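Local coordinates for methyltransferase (Geobacter sulfurreducens PCA, PDB 3C3P), which probably transfers a methyl group from S-adenosyl-L-methionine to an oxygen atom of its substrate, at residues Arg125-Leu130 against Arg148-Asn153; Phe131-Val136 against Ala158-Arg163. All blocks are in the same frame, centred on the assembly; numbering follows the deposited sequence.

Contact 1 (Arg125-Leu130 against Arg148-Asn153); sequences RDIDIL and RCLAKN. With EDO (1,2-ethanediol), chain F.
I127 meets C149 and L150 with different parts of its side chain. With CG1 anti to its own carbonyl carbon (chi1 -60°) and the chain extended beyond, its CD1 methyl reaches C149 CB at 3.8 Å, while CB rests 4.1 Å from L150 CD2. That same leucine methyl also meets L130 CB, so L150, although its CB leads away from the strand, turns CD2 back against both I127 and L130; M146 of helix 139-146 packs on both of these residues. The I127 backbone is bonded through both its groups: its N donates to C149 O at 2.9 Å, and its O accepts from A151 N at 2.9 Å. A151 CB points at the opposing chain and touches D128 OD1 at 3.5 Å. A water donates both to this oxygen and to K152 O, whereas D128 OD2 takes the backbone N atoms of Q58 and L59. R125 remains peripheral, its guanidinium passing C149 SG obliquely. The paired bonds of I127 form a short parallel bridge, made where helix 139-146 has ended and the chain returns to the sheet of a Rossmann-like methyltransferase fold.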
loop_
_atom_site.group_PDB
_atom_site.type_symbol
_atom_site.label_atom_id
_atom_site.label_comp_id
_atom_site.label_asym_id
_atom_site.label_seq_id
_atom_site.Cartn_x
_atom_site.Cartn_y
_atom_site.Cartn_z
ATOM N N ARG A 125 -15.167 -9.798 -15.711
ATOM C CA ARG A 125 -15.386 -10.713 -14.583
ATOM C C ARG A 125 -14.106 -11.019 -13.820
ATOM O O ARG A 125 -13.021 -11.061 -14.388
ATOM C CB ARG A 125 -16.004 -12.042 -15.060
ATOM C CG ARG A 125 -17.379 -11.933 -15.672
ATOM C CD ARG A 125 -18.408 -11.390 -14.694
ATOM N NE ARG A 125 -19.741 -11.353 -15.298
ATOM C CZ ARG A 125 -20.255 -10.328 -15.976
ATOM N NH1 ARG A 125 -19.570 -9.208 -16.146
ATOM N NH2 ARG A 125 -21.477 -10.424 -16.483
ATOM N N ASP A 126 -14.254 -11.233 -12.518
ATOM C CA ASP A 126 -13.109 -11.582 -11.667
ATOM C C ASP A 126 -11.981 -10.571 -11.759
ATOM O O ASP A 126 -10.831 -10.898 -12.003
ATOM C CB ASP A 126 -12.593 -12.977 -12.016
ATOM C CG ASP A 126 -13.569 -14.068 -11.628
ATOM O OD1 ASP A 126 -14.151 -13.993 -10.523
ATOM O OD2 ASP A 126 -13.714 -15.022 -12.409
ATOM N N ILE A 127 -12.371 -9.322 -11.623
ATOM C CA ILE A 127 -11.425 -8.194 -11.599
ATOM C C ILE A 127 -10.667 -8.237 -10.270
ATOM O O ILE A 127 -11.271 -8.271 -9.204
ATOM C CB ILE A 127 -12.140 -6.826 -11.761
ATOM C CG1 ILE A 127 -12.906 -6.754 -13.102
ATOM C CG2 ILE A 127 -11.129 -5.658 -11.644
ATOM C CD1 ILE A 127 -13.825 -5.520 -13.232
ATOM N N ASP A 128 -9.335 -8.231 -10.365
ATOM C CA ASP A 128 -8.418 -8.280 -9.193
ATOM C C ASP A 128 -8.103 -6.899 -8.686
ATOM O O ASP A 128 -7.939 -6.699 -7.486
ATOM C CB ASP A 128 -7.144 -9.061 -9.525
ATOM C CG ASP A 128 -7.441 -10.516 -9.825
ATOM O OD1 ASP A 128 -8.153 -11.141 -9.006
ATOM O OD2 ASP A 128 -6.986 -11.026 -10.870
ATOM N N ILE A 129 -7.962 -5.961 -9.615
ATOM C CA ILE A 129 -7.714 -4.564 -9.271
ATOM C C ILE A 129 -8.595 -3.689 -10.121
ATOM O O ILE A 129 -8.602 -3.783 -11.333
ATOM C CB ILE A 129 -6.254 -4.073 -9.461
ATOM C CG1 ILE A 129 -5.293 -4.820 -8.558
ATOM C CG2 ILE A 129 -6.168 -2.578 -9.167
ATOM C CD1 ILE A 129 -3.885 -4.331 -8.640
ATOM N N LEU A 130 -9.380 -2.875 -9.451
ATOM C CA LEU A 130 -10.259 -1.921 -10.111
ATOM C C LEU A 130 -9.762 -0.522 -9.754
ATOM O O LEU A 130 -9.766 -0.090 -8.573
ATOM C CB LEU A 130 -11.724 -2.118 -9.719
ATOM C CG LEU A 130 -12.663 -1.081 -10.365
ATOM C CD1 LEU A 130 -12.636 -1.217 -11.892
ATOM C CD2 LEU A 130 -14.103 -1.160 -9.844
ATOM N N ARG A 148 -20.129 -6.797 -8.538
ATOM C CA ARG A 148 -20.461 -8.124 -9.107
ATOM C C ARG A 148 -19.380 -8.657 -10.040
ATOM O O ARG A 148 -19.318 -9.856 -10.339
ATOM C CB ARG A 148 -21.737 -8.062 -9.950
ATOM C CG ARG A 148 -22.992 -7.643 -9.224
ATOM C CD ARG A 148 -24.187 -7.752 -10.148
ATOM N NE ARG A 148 -24.093 -6.846 -11.290
ATOM C CZ ARG A 148 -24.534 -5.586 -11.299
ATOM N NH1 ARG A 148 -25.107 -5.061 -10.220
ATOM N NH2 ARG A 148 -24.395 -4.845 -12.398
ATOM N N CYS A 149 -18.551 -7.727 -10.489
ATOM C CA CYS A 149 -17.471 -7.983 -11.454
ATOM C C CYS A 149 -16.156 -8.247 -10.774
ATOM O O CYS A 149 -15.176 -8.659 -11.399
ATOM C CB CYS A 149 -17.327 -6.781 -12.390
ATOM S SG CYS A 149 -18.851 -6.394 -13.323
ATOM N N LEU A 150 -16.166 -8.057 -9.467
ATOM C CA LEU A 150 -14.941 -8.221 -8.671
ATOM C C LEU A 150 -14.639 -9.658 -8.268
ATOM O O LEU A 150 -15.526 -10.450 -7.987
ATOM C CB LEU A 150 -14.965 -7.342 -7.405
ATOM C CG LEU A 150 -15.052 -5.822 -7.559
ATOM C CD1 LEU A 150 -15.033 -5.190 -6.178
ATOM C CD2 LEU A 150 -13.912 -5.298 -8.424
ATOM N N ALA A 151 -13.357 -9.981 -8.276
ATOM C CA ALA A 151 -12.908 -11.291 -7.834
ATOM C C ALA A 151 -12.824 -11.289 -6.327
ATOM O O ALA A 151 -12.819 -10.244 -5.681
ATOM C CB ALA A 151 -11.537 -11.609 -8.381
ATOM N N LYS A 152 -12.781 -12.491 -5.777
ATOM C CA LYS A 152 -12.577 -12.648 -4.350
ATOM C C LYS A 152 -11.310 -11.877 -3.975
ATOM O O LYS A 152 -10.276 -12.013 -4.639
ATOM C CB LYS A 152 -12.349 -14.115 -3.980
ATOM C CG LYS A 152 -11.940 -14.319 -2.524
ATOM C CD LYS A 152 -11.718 -15.786 -2.155
ATOM C CE LYS A 152 -11.152 -15.888 -0.750
ATOM N NZ LYS A 152 -10.990 -17.315 -0.307
ATOM N N ASN A 153 -11.403 -11.089 -2.908
ATOM C CA ASN A 153 -10.261 -10.333 -2.367
ATOM C C ASN A 153 -9.664 -9.300 -3.328
ATOM O O ASN A 153 -8.455 -8.978 -3.274
ATOM C CB ASN A 153 -9.142 -11.267 -1.835
ATOM C CG ASN A 153 -9.567 -12.148 -0.650
ATOM O OD1 ASN A 153 -9.002 -13.235 -0.472
ATOM N ND2 ASN A 153 -10.550 -11.709 0.135
HETATM C C1 EDO F . -10.833 -13.335 -15.550
HETATM O O1 EDO F . -11.845 -12.457 -16.046
HETATM C C2 EDO F . -9.623 -12.498 -15.160
HETATM O O2 EDO F . -8.564 -13.322 -14.652
HETATM O O HOH W 1 -8.519 -10.370 -6.406
#

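Contact 2 (Phe131-Val136 against Ala158-Arg163); sequences FMDCDV and AVNALR. With EDO (1,2-ethanediol), chain K.
Backbone hydrogen bonds set the parallel pairing of F131-V136 with A158-R163. V159 N donates to M132 O at 2.7 Å, and V159 O accepts from C134 N at 3.0 Å; A158 CA adds a CH···O contact to M132 O. Apolar contacts flank these bonds. The F131 ring, swung out with CG anti to the backbone N (chi1 180°), crosses V159 at about a right angle and sets CE1 3.6 Å from V159 CG1. M132, a selenomethionine, and A158 meet through their CB atoms, and C134 SG packs against A158 CB at 3.7 Å. Polar side chains close the strand ends. N160 ND2 donates to D133 OD1 at 2.7 Å, while D135 N reaches the same oxygen from the other face of the carboxylate, making an Asx turn. In the D135 conformer described, one of two, the carboxylate lies nearly parallel to the N160 amide (13°), one over the other, and OD2 accepts from G165 N. Ethanediol, probably from the crystallisation liquor, donates through O2 to N160 O at 3.0 Å. Two N-H donors holding D133 OD1 from opposite faces, with N201 ND2 bonded to N160 OD1, should restrict the rotation of both side chains where the two strands give way to loops.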
loop_
_atom_site.group_PDB
_atom_site.type_symbol
_atom_site.label_atom_id
_atom_site.label_comp_id
_atom_site.label_asym_id
_atom_site.label_seq_id
_atom_site.Cartn_x
_atom_site.Cartn_y
_atom_site.Cartn_z
ATOM N N PHE A 131 -9.288 0.165 -10.788
ATOM C CA PHE A 131 -8.763 1.519 -10.645
ATOM C C PHE A 131 -9.889 2.509 -10.848
ATOM O O PHE A 131 -10.736 2.332 -11.731
ATOM C CB PHE A 131 -7.633 1.796 -11.632
ATOM C CG PHE A 131 -7.060 3.188 -11.528
ATOM C CD1 PHE A 131 -6.039 3.469 -10.622
ATOM C CD2 PHE A 131 -7.534 4.209 -12.326
ATOM C CE1 PHE A 131 -5.491 4.750 -10.541
ATOM C CE2 PHE A 131 -6.991 5.506 -12.236
ATOM C CZ PHE A 131 -5.979 5.758 -11.345
HETATM N N MSE A 132 -9.885 3.544 -10.022
HETATM C CA MSE A 132 -10.922 4.527 -10.088
HETATM C C MSE A 132 -10.457 5.961 -9.801
HETATM O O MSE A 132 -9.580 6.177 -8.978
HETATM C CB MSE A 132 -11.878 4.120 -8.987
HETATM C CG MSE A 132 -13.218 4.301 -9.359
HETATM SE SE MSE A 132 -14.249 4.210 -7.763
HETATM C CE MSE A 132 -13.815 2.374 -7.180
ATOM N N ASP A 133 -11.045 6.919 -10.516
ATOM C CA ASP A 133 -10.776 8.366 -10.318
ATOM C C ASP A 133 -12.015 9.040 -9.687
ATOM O O ASP A 133 -13.073 9.175 -10.297
ATOM C CB ASP A 133 -10.370 9.050 -11.624
ATOM C CG ASP A 133 -9.947 10.512 -11.427
ATOM O OD1 ASP A 133 -10.197 11.105 -10.344
ATOM O OD2 ASP A 133 -9.371 11.079 -12.382
ATOM N N CYS A 134 -11.850 9.447 -8.441
ATOM C CA CYS A 134 -12.930 10.070 -7.687
ATOM C C CYS A 134 -13.415 11.386 -8.251
ATOM O O CYS A 134 -14.486 11.848 -7.859
ATOM C CB CYS A 134 -12.544 10.281 -6.217
ATOM S SG CYS A 134 -12.302 8.746 -5.300
ATOM N N ASP A 135 -12.651 11.989 -9.155
ATOM C CA ASP A 135 -13.034 13.264 -9.793
ATOM C C ASP A 135 -14.030 13.067 -10.901
ATOM O O ASP A 135 -14.785 13.964 -11.256
ATOM C CB ASP A 135 -11.840 13.965 -10.446
ATOM C CG ASP A 135 -10.931 14.605 -9.457
ATOM O OD1 ASP A 135 -11.342 14.770 -8.297
ATOM O OD2 ASP A 135 -9.827 15.002 -9.863
ATOM N N VAL A 136 -14.014 11.861 -11.444
ATOM C CA VAL A 136 -14.854 11.487 -12.576
ATOM C C VAL A 136 -16.068 10.657 -12.239
ATOM O O VAL A 136 -17.094 10.740 -12.919
ATOM C CB VAL A 136 -14.040 10.659 -13.600
ATOM C CG1 VAL A 136 -14.920 10.241 -14.771
ATOM C CG2 VAL A 136 -12.850 11.443 -14.087
ATOM N N ALA A 158 -8.717 4.025 -5.610
ATOM C CA ALA A 158 -9.426 5.262 -5.997
ATOM C C ALA A 158 -8.554 6.466 -5.740
ATOM O O ALA A 158 -8.186 6.766 -4.596
ATOM C CB ALA A 158 -10.760 5.378 -5.245
ATOM N N VAL A 159 -8.208 7.155 -6.820
ATOM C CA VAL A 159 -7.342 8.319 -6.717
ATOM C C VAL A 159 -8.162 9.586 -6.550
ATOM O O VAL A 159 -9.402 9.583 -6.678
ATOM C CB VAL A 159 -6.345 8.435 -7.903
ATOM C CG1 VAL A 159 -5.365 7.220 -7.890
ATOM C CG2 VAL A 159 -7.060 8.612 -9.268
ATOM N N ASN A 160 -7.442 10.659 -6.273
ATOM C CA ASN A 160 -8.045 12.002 -6.049
ATOM C C ASN A 160 -9.109 11.925 -4.964
ATOM O O ASN A 160 -10.161 12.562 -5.024
ATOM C CB ASN A 160 -8.613 12.579 -7.343
ATOM C CG ASN A 160 -7.565 12.701 -8.411
ATOM O OD1 ASN A 160 -6.411 12.984 -8.117
ATOM N ND2 ASN A 160 -7.952 12.465 -9.659
ATOM N N ALA A 161 -8.794 11.122 -3.960
ATOM C CA ALA A 161 -9.664 10.874 -2.794
ATOM C C ALA A 161 -9.745 11.997 -1.729
ATOM O O ALA A 161 -10.737 12.074 -1.009
ATOM C CB ALA A 161 -9.297 9.572 -2.127
ATOM N N LEU A 162 -8.712 12.843 -1.637
ATOM C CA LEU A 162 -8.658 13.941 -0.650
ATOM C C LEU A 162 -8.772 15.301 -1.295
ATOM O O LEU A 162 -9.231 16.255 -0.679
ATOM C CB LEU A 162 -7.400 13.857 0.236
ATOM C CG LEU A 162 -7.397 12.639 1.159
ATOM C CD1 LEU A 162 -6.087 12.545 1.900
ATOM C CD2 LEU A 162 -8.628 12.664 2.129
ATOM N N ARG A 163 -8.340 15.396 -2.529
ATOM C CA ARG A 163 -8.447 16.649 -3.270
ATOM C C ARG A 163 -8.499 16.352 -4.751
ATOM O O ARG A 163 -8.054 15.300 -5.216
ATOM C CB ARG A 163 -7.300 17.592 -2.960
ATOM C CG ARG A 163 -6.007 17.117 -3.512
ATOM C CD ARG A 163 -4.900 18.016 -3.101
ATOM N NE ARG A 163 -3.627 17.536 -3.634
ATOM C CZ ARG A 163 -2.451 18.056 -3.319
ATOM N NH1 ARG A 163 -2.374 19.064 -2.476
ATOM N NH2 ARG A 163 -1.345 17.567 -3.842
HETATM C C1 EDO K . -12.632 15.131 -5.387
HETATM O O1 EDO K . -11.948 14.043 -6.024
HETATM C C2 EDO K . -12.141 15.409 -3.962
HETATM O O2 EDO K . -11.918 14.176 -3.276
#

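The two contacts lie about 19 Å apart, centre to centre, near the opposite ends of strand 127-133. Along the chain the segments alternate: 125-130 runs directly into 131-136, then helix 139-146 intervenes, and 148-153 precedes 158-163. Contact 1 joins the start of the strand to the returning chain at strand 150-151, and contact 2 joins its end to strand 154-159, its parallel neighbour in the seven-stranded mixed sheet. Together they bracket a beta-alpha-beta crossover through helix 139-146. The 3-2-1-4-5-7-6 strand order is that of class I methyltransferases, in which loops at the C-terminal ends of the parallel strands, where contact 2 lies, generally border the cofactor and substrate sites.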